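Long-range contacts in 3-hexulose-6-phosphate synthase (Mycobacterium gastri, PDB 3AJX), which is a synthase of the orotidine 5'-phosphate decarboxylase / HUMPS family, built as a TIM barrel with a magnesium ion bound in its structure: residues Leu3-Asp8 with Glu24-Ile29; Ile29-Pro34 with Ser42-Val47. The protein carries 1 engineered substitution. One frame throughout, in Å; residues are numbered along the deposited sequence.

Contact 1: Leu3-Asp8 with Glu24-Ile29; sequences LQVAID and EYVDII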
ATOM      1  N   LEU A   3      15.951 -10.526 -14.983  1.00  9.93           N
ATOM      2  CA  LEU A   3      14.783  -9.890 -15.572  1.00  9.75           C
ATOM      3  C   LEU A   3      13.557 -10.227 -14.742  1.00  9.67           C
ATOM      4  O   LEU A   3      13.311 -11.393 -14.425  1.00 10.47           O
ATOM      5  CB  LEU A   3      14.573 -10.366 -17.012  1.00 10.66           C
ATOM      6  CG  LEU A   3      13.345  -9.806 -17.740  1.00 11.35           C
ATOM      7  CD1 LEU A   3      13.463  -8.292 -17.887  1.00 11.85           C
ATOM      8  CD2 LEU A   3      13.232 -10.463 -19.107  1.00 13.07           C
ATOM      9  N   GLN A   4      12.793  -9.198 -14.395  1.00  8.40           N
ATOM     10  CA  GLN A   4      11.585  -9.359 -13.597  1.00  8.85           C
ATOM     11  C   GLN A   4      10.356  -8.842 -14.340  1.00  7.68           C
ATOM     12  O   GLN A   4      10.372  -7.733 -14.880  1.00 10.24           O
ATOM     13  CB  GLN A   4      11.744  -8.601 -12.267  1.00  7.84           C
ATOM     14  CG  GLN A   4      10.451  -8.386 -11.472  1.00  8.57           C
ATOM     15  CD  GLN A   4      10.707  -7.785 -10.099  1.00 10.98           C
ATOM     16  OE1 GLN A   4       9.814  -7.198  -9.488  1.00 13.82           O
ATOM     17  NE2 GLN A   4      11.928  -7.944  -9.602  1.00  9.12           N
ATOM     18  N   VAL A   5       9.295  -9.645 -14.379  1.00  7.71           N
ATOM     19  CA  VAL A   5       8.062  -9.208 -15.025  1.00  9.11           C
ATOM     20  C   VAL A   5       7.093  -8.695 -13.962  1.00  8.58           C
ATOM     21  O   VAL A   5       6.786  -9.391 -12.995  1.00  9.18           O
ATOM     22  CB  VAL A   5       7.382 -10.352 -15.835  1.00  9.84           C
ATOM     23  CG1 VAL A   5       7.114 -11.558 -14.947  1.00 10.11           C
ATOM     24  CG2 VAL A   5       6.076  -9.843 -16.441  1.00 10.87           C
ATOM     25  N   ALA A   6       6.642  -7.457 -14.130  1.00  8.07           N
ATOM     26  CA  ALA A   6       5.702  -6.865 -13.187  1.00  9.02           C
ATOM     27  C   ALA A   6       4.291  -7.099 -13.705  1.00 10.05           C
ATOM     28  O   ALA A   6       3.838  -6.414 -14.627  1.00  9.65           O
ATOM     29  CB  ALA A   6       5.972  -5.369 -13.040  1.00 10.44           C
ATOM     30  N   ILE A   7       3.605  -8.080 -13.122  1.00  9.81           N
ATOM     31  CA  ILE A   7       2.241  -8.389 -13.534  1.00 10.74           C
ATOM     32  C   ILE A   7       1.274  -7.460 -12.804  1.00 10.36           C
ATOM     33  O   ILE A   7       0.731  -7.797 -11.750  1.00 12.40           O
ATOM     34  CB  ILE A   7       1.882  -9.862 -13.230  1.00  9.46           C
ATOM     35  CG1 ILE A   7       2.879 -10.792 -13.927  1.00 11.78           C
ATOM     36  CG2 ILE A   7       0.468 -10.164 -13.720  1.00 12.66           C
ATOM     37  CD1 ILE A   7       2.593 -12.271 -13.745  1.00 10.92           C
ATOM     38  N   ASP A   8       1.078  -6.275 -13.370  1.00 12.42           N
ATOM     39  CA  ASP A   8       0.198  -5.280 -12.785  1.00 13.51           C
ATOM     40  C   ASP A   8      -1.196  -5.380 -13.389  1.00 15.62           C
ATOM     41  O   ASP A   8      -1.745  -4.396 -13.886  1.00 17.40           O
ATOM     42  CB  ASP A   8       0.791  -3.885 -13.006  1.00 16.30           C
ATOM     43  CG  ASP A   8       2.025  -3.641 -12.158  1.00 18.68           C
ATOM     44  OD1 ASP A   8       2.907  -2.860 -12.578  1.00 18.53           O
ATOM     45  OD2 ASP A   8       2.112  -4.225 -11.057  1.00 21.28           O
ATOM     46  N   GLU A  24       9.464 -18.659 -18.816  1.00 16.97           N
ATOM     47  CA  GLU A  24      10.736 -19.168 -19.317  1.00 17.38           C
ATOM     48  C   GLU A  24      11.777 -18.093 -19.615  1.00 16.68           C
ATOM     49  O   GLU A  24      12.970 -18.387 -19.687  1.00 17.29           O
ATOM     50  CB  GLU A  24      10.495 -20.008 -20.576  1.00 19.64           C
ATOM     51  CG  GLU A  24       9.769 -19.261 -21.683  1.00 22.91           C
ATOM     52  CD  GLU A  24       9.320 -20.175 -22.808  1.00 25.52           C
ATOM     53  OE1 GLU A  24      10.191 -20.736 -23.509  1.00 25.48           O
ATOM     54  OE2 GLU A  24       8.091 -20.334 -22.987  1.00 24.83           O
ATOM     55  N   TYR A  25      11.333 -16.851 -19.778  1.00 14.76           N
ATOM     56  CA  TYR A  25      12.246 -15.757 -20.093  1.00 15.50           C
ATOM     57  C   TYR A  25      12.593 -14.855 -18.915  1.00 14.81           C
ATOM     58  O   TYR A  25      13.416 -13.948 -19.049  1.00 15.26           O
ATOM     59  CB  TYR A  25      11.662 -14.900 -21.217  1.00 16.65           C
ATOM     60  CG  TYR A  25      11.278 -15.693 -22.442  1.00 18.01           C
ATOM     61  CD1 TYR A  25       9.940 -15.873 -22.788  1.00 18.14           C
ATOM     62  CD2 TYR A  25      12.253 -16.283 -23.242  1.00 19.31           C
ATOM     63  CE1 TYR A  25       9.583 -16.625 -23.902  1.00 20.97           C
ATOM     64  CE2 TYR A  25      11.908 -17.037 -24.357  1.00 20.61           C
ATOM     65  CZ  TYR A  25      10.573 -17.204 -24.680  1.00 21.52           C
ATOM     66  OH  TYR A  25      10.232 -17.959 -25.777  1.00 23.17           O
ATOM     67  N   VAL A  26      11.977 -15.098 -17.765  1.00 15.19           N
ATOM     68  CA  VAL A  26      12.232 -14.260 -16.595  1.00 13.57           C
ATOM     69  C   VAL A  26      12.751 -15.025 -15.388  1.00 13.89           C
ATOM     70  O   VAL A  26      12.545 -16.234 -15.258  1.00 14.15           O
ATOM     71  CB  VAL A  26      10.959 -13.504 -16.160  1.00 13.15           C
ATOM     72  CG1 VAL A  26      10.413 -12.692 -17.322  1.00 12.77           C
ATOM     73  CG2 VAL A  26       9.919 -14.490 -15.652  1.00 13.49           C
ATOM     74  N   ASP A  27      13.420 -14.297 -14.499  1.00 13.38           N
ATOM     75  CA  ASP A  27      13.976 -14.868 -13.278  1.00 12.74           C
ATOM     76  C   ASP A  27      13.019 -14.639 -12.117  1.00 11.93           C
ATOM     77  O   ASP A  27      12.900 -15.469 -11.215  1.00 11.60           O
ATOM     78  CB  ASP A  27      15.308 -14.193 -12.953  1.00 14.04           C
ATOM     79  CG  ASP A  27      16.303 -14.302 -14.080  1.00 15.04           C
ATOM     80  OD1 ASP A  27      16.840 -15.408 -14.285  1.00 19.33           O
ATOM     81  OD2 ASP A  27      16.538 -13.285 -14.765  1.00 17.05           O
ATOM     82  N   ILE A  28      12.327 -13.505 -12.161  1.00 10.30           N
ATOM     83  CA  ILE A  28      11.405 -13.125 -11.104  1.00  9.86           C
ATOM     84  C   ILE A  28      10.030 -12.798 -11.656  1.00  8.98           C
ATOM     85  O   ILE A  28       9.907 -12.090 -12.656  1.00  9.09           O
ATOM     86  CB  ILE A  28      11.947 -11.882 -10.350  1.00  8.64           C
ATOM     87  CG1 ILE A  28      13.321 -12.202  -9.761  1.00  9.19           C
ATOM     88  CG2 ILE A  28      10.971 -11.445  -9.258  1.00 10.19           C
ATOM     89  CD1 ILE A  28      14.004 -11.010  -9.138  1.00 12.68           C
ATOM     90  N   ILE A  29       9.000 -13.336 -11.010  1.00  8.99           N
ATOM     91  CA  ILE A  29       7.621 -13.067 -11.401  1.00  8.45           C
ATOM     92  C   ILE A  29       7.003 -12.220 -10.296  1.00  8.21           C
ATOM     93  O   ILE A  29       6.844 -12.678  -9.163  1.00  8.68           O
ATOM     94  CB  ILE A  29       6.796 -14.359 -11.537  1.00  8.71           C
ATOM     95  CG1 ILE A  29       7.373 -15.224 -12.656  1.00 10.06           C
ATOM     96  CG2 ILE A  29       5.344 -14.016 -11.849  1.00  9.56           C
ATOM     97  CD1 ILE A  29       6.755 -16.606 -12.730  1.00 11.33           C
TER
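Leu3, Gln4 and Val5 pair with Val26 to Ile29 where the first two strands of a TIM barrel meet. The strands run parallel, as the two strands of a beta-alpha-beta unit connected through helix 12-22.

Backbone bonds set the register. Leu3 O takes two N-H groups. Asp27 N lies in the carbonyl plane, 2.9 Å from Leu3 O. Ile28 N reaches Leu3 O at 3.2 Å and is tilted from that plane. Two residues on from Leu3, Val5 N bonds Ile28 O at 3.1 Å, so Ile28 uses both its N-H and its C=O. The CA-H of Gln4 also leans on this oxygen.

The carboxylate of Asp27 closes the N-terminal end of the pairing. Its OD2 accepts Leu3 N at 2.8 Å, with a nearly straight N-H line (165°). The lone pair used is the anti one, facing away from the other carboxylate oxygen. CG lies beside the backbone N of Asp27 (chi1 -57°), which swings the carboxylate toward Leu3. OD2 also forms a salt bridge to Arg203 of helix 195-204, so a backbone N-H and a guanidinium grip the same oxygen.

Apolar contacts fall on two faces. On the face lined by Gln4 and Ile28, the aliphatic part of Gln4 crosses the isoleucine, with Gln4 CG 3.8 Å from Ile28 CG2. Val182 and Phe57 of neighbouring strands join them inside the barrel. Val5 and Ile29 point to the other face, toward the helical layer. Val26 CG1 wedges between Leu3 and Val5, at 4.0 Å from Leu3 CD2 and 4.1 Å from Val5 CB. Toward the C-terminal end of strand 2-7, Ile7 and Ile29 lie side by side and point the same way, with Ile7 CD1 against Ile29 CG2 at 3.8 Å.

Contact 2: Ile29-Pro34 with Ser42-Val47; sequences IELGTP and SVITAV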
ATOM      1  N   ILE A  29       9.000 -13.336 -11.010  1.00  8.99           N
ATOM      2  CA  ILE A  29       7.621 -13.067 -11.401  1.00  8.45           C
ATOM      3  C   ILE A  29       7.003 -12.220 -10.296  1.00  8.21           C
ATOM      4  O   ILE A  29       6.844 -12.678  -9.163  1.00  8.68           O
ATOM      5  CB  ILE A  29       6.796 -14.359 -11.537  1.00  8.71           C
ATOM      6  CG1 ILE A  29       7.373 -15.224 -12.656  1.00 10.06           C
ATOM      7  CG2 ILE A  29       5.344 -14.016 -11.849  1.00  9.56           C
ATOM      8  CD1 ILE A  29       6.755 -16.606 -12.730  1.00 11.33           C
ATOM      9  N   GLU A  30       6.673 -10.980 -10.635  1.00  8.33           N
ATOM     10  CA  GLU A  30       6.076 -10.060  -9.675  1.00  9.59           C
ATOM     11  C   GLU A  30       4.563  -9.974  -9.788  1.00 10.63           C
ATOM     12  O   GLU A  30       4.020  -9.856 -10.886  1.00 10.40           O
ATOM     13  CB  GLU A  30       6.641  -8.649  -9.870  1.00 11.07           C
ATOM     14  CG  GLU A  30       5.884  -7.577  -9.094  1.00 10.48           C
ATOM     15  CD  GLU A  30       6.202  -6.172  -9.568  1.00 15.35           C
ATOM     16  OE1 GLU A  30       7.360  -5.926  -9.960  1.00 11.66           O
ATOM     17  OE2 GLU A  30       5.291  -5.313  -9.542  1.00 17.40           O
ATOM     18  N   LEU A  31       3.895 -10.041  -8.640  1.00  9.62           N
ATOM     19  CA  LEU A  31       2.445  -9.894  -8.576  1.00 10.98           C
ATOM     20  C   LEU A  31       2.294  -8.442  -8.129  1.00 10.20           C
ATOM     21  O   LEU A  31       2.650  -8.090  -7.002  1.00  9.57           O
ATOM     22  CB  LEU A  31       1.829 -10.837  -7.534  1.00 13.43           C
ATOM     23  CG  LEU A  31       1.905 -12.354  -7.758  1.00 16.70           C
ATOM     24  CD1 LEU A  31       1.389 -12.690  -9.151  1.00 17.83           C
ATOM     25  CD2 LEU A  31       3.331 -12.832  -7.598  1.00 19.27           C
ATOM     26  N   GLY A  32       1.788  -7.606  -9.024  1.00 10.13           N
ATOM     27  CA  GLY A  32       1.639  -6.193  -8.729  1.00  9.69           C
ATOM     28  C   GLY A  32       0.733  -5.837  -7.571  1.00 10.15           C
ATOM     29  O   GLY A  32      -0.107  -6.627  -7.145  1.00  9.86           O
ATOM     30  N   THR A  33       0.905  -4.621  -7.069  1.00 10.38           N
ATOM     31  CA  THR A  33       0.109  -4.141  -5.953  1.00 10.35           C
ATOM     32  C   THR A  33      -1.391  -4.160  -6.260  1.00 11.44           C
ATOM     33  O   THR A  33      -2.187  -4.619  -5.444  1.00 11.74           O
ATOM     34  CB  THR A  33       0.553  -2.726  -5.548  1.00 11.33           C
ATOM     35  OG1 THR A  33       1.975  -2.718  -5.354  1.00 10.53           O
ATOM     36  CG2 THR A  33      -0.123  -2.308  -4.255  1.00 11.30           C
ATOM     37  N   PRO A  34      -1.803  -3.664  -7.442  1.00 12.20           N
ATOM     38  CA  PRO A  34      -3.240  -3.685  -7.741  1.00 13.18           C
ATOM     39  C   PRO A  34      -3.788  -5.111  -7.837  1.00 10.65           C
ATOM     40  O   PRO A  34      -4.940  -5.367  -7.494  1.00 12.25           O
ATOM     41  CB  PRO A  34      -3.331  -2.922  -9.064  1.00 14.72           C
ATOM     42  CG  PRO A  34      -2.005  -3.198  -9.706  1.00 16.83           C
ATOM     43  CD  PRO A  34      -1.042  -3.062  -8.552  1.00 13.98           C
ATOM     44  N   SER A  42      -4.239 -15.112  -2.328  1.00 12.26           N
ATOM     45  CA  SER A  42      -4.376 -16.330  -3.125  1.00 12.86           C
ATOM     46  C   SER A  42      -3.720 -16.245  -4.502  1.00 10.91           C
ATOM     47  O   SER A  42      -3.339 -17.268  -5.066  1.00 12.33           O
ATOM     48  CB  SER A  42      -5.855 -16.719  -3.280  1.00 13.61           C
ATOM     49  OG  SER A  42      -6.596 -15.712  -3.940  1.00 16.50           O
ATOM     50  N   VAL A  43      -3.573 -15.041  -5.050  1.00 11.10           N
ATOM     51  CA  VAL A  43      -2.942 -14.933  -6.362  1.00 10.25           C
ATOM     52  C   VAL A  43      -1.457 -15.294  -6.251  1.00 10.21           C
ATOM     53  O   VAL A  43      -0.874 -15.859  -7.177  1.00  9.98           O
ATOM     54  CB  VAL A  43      -3.114 -13.518  -6.981  1.00 10.51           C
ATOM     55  CG1 VAL A  43      -2.407 -12.472  -6.139  1.00 11.92           C
ATOM     56  CG2 VAL A  43      -2.589 -13.514  -8.413  1.00 11.52           C
ATOM     57  N   ILE A  44      -0.854 -14.973  -5.108  1.00 10.27           N
ATOM     58  CA  ILE A  44       0.550 -15.283  -4.861  1.00  9.59           C
ATOM     59  C   ILE A  44       0.721 -16.798  -4.806  1.00 10.61           C
ATOM     60  O   ILE A  44       1.624 -17.364  -5.422  1.00 12.28           O
ATOM     61  CB  ILE A  44       1.026 -14.709  -3.504  1.00  8.64           C
ATOM     62  CG1 ILE A  44       0.984 -13.182  -3.535  1.00 10.63           C
ATOM     63  CG2 ILE A  44       2.443 -15.198  -3.190  1.00 10.14           C
ATOM     64  CD1 ILE A  44       1.230 -12.553  -2.175  1.00 10.00           C
ATOM     65  N   THR A  45      -0.162 -17.445  -4.057  1.00 11.57           N
ATOM     66  CA  THR A  45      -0.116 -18.889  -3.893  1.00 11.19           C
ATOM     67  C   THR A  45      -0.306 -19.618  -5.215  1.00 11.92           C
ATOM     68  O   THR A  45       0.393 -20.589  -5.502  1.00 12.31           O
ATOM     69  CB  THR A  45      -1.194 -19.348  -2.905  1.00 11.15           C
ATOM     70  OG1 THR A  45      -1.075 -18.589  -1.695  1.00 12.24           O
ATOM     71  CG2 THR A  45      -1.033 -20.828  -2.587  1.00 11.95           C
ATOM     72  N   ALA A  46      -1.244 -19.135  -6.020  1.00 11.48           N
ATOM     73  CA  ALA A  46      -1.528 -19.750  -7.314  1.00 12.90           C
ATOM     74  C   ALA A  46      -0.343 -19.660  -8.270  1.00 13.45           C
ATOM     75  O   ALA A  46      -0.003 -20.632  -8.946  1.00 14.00           O
ATOM     76  CB  ALA A  46      -2.753 -19.094  -7.938  1.00 14.33           C
ATOM     77  N   VAL A  47       0.287 -18.492  -8.327  1.00 12.15           N
ATOM     78  CA  VAL A  47       1.424 -18.298  -9.214  1.00 13.17           C
ATOM     79  C   VAL A  47       2.638 -19.112  -8.780  1.00 13.23           C
ATOM     80  O   VAL A  47       3.336 -19.686  -9.619  1.00 13.99           O
ATOM     81  CB  VAL A  47       1.811 -16.807  -9.304  1.00 13.48           C
ATOM     82  CG1 VAL A  47       3.086 -16.641 -10.124  1.00 15.06           C
ATOM     83  CG2 VAL A  47       0.675 -16.024  -9.940  1.00 15.98           C
TER
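No ring, amide or carboxylate takes part where Leu31 and Ile29 meet Val43, Ile44 and Val47; there are no flat faces or edges to match, and branched aliphatic groups do all the touching. This is the packing of a barrel strand against the outer helical layer of the TIM barrel. Strand 29-31 and helix 42-47 run nearly antiparallel (161°), and their axes come within 9.6 Å at the closest.

Leu31 carries most of the strand's share of the contact. Its CD1 slides past Val47 and presses on Val47 CG2 at 3.5 Å, tighter than usual for two methyl groups. The same CD1 also meets Val43 CG2, at 4.1 Å, so it sits against two residues one helical turn apart. Leu31 CG lies against Ile44 more loosely. Val47 splits its branches. With CG1 anti to the backbone N (chi1 174°), that methyl meets Ile29 CG2 at 3.9 Å, while CG2 serves Leu31.

Glu30 points the other way, into the barrel, where it belongs to the magnesium site. Around the contact, Leu31 also touches Val56 and Ile44 touches Ala58, both of strand 55-62. On the helix 12-22 side, Val43 packs on Thr12 and Val47 on Leu16.

From the N terminus, strand 2-7 leads through helix 12-22 to strand 28-31, and contact 1 closes that first loop. The chain then turns through helix 33-39 into helix 42-50. Contact 2 closes this second, shorter loop. The two come in series, neither nested nor crossed, and share Ile29. In these contacts strand 28-31 serves twice: one edge joins strand 2-7, and its outer face receives helix 42-50. The joint between them is direct, with probable hydrogen bonds from Glu30 N to Val5 O and from Ile7 N to Glu30 O. Together they tie barrel wall to helical layer beside the magnesium site.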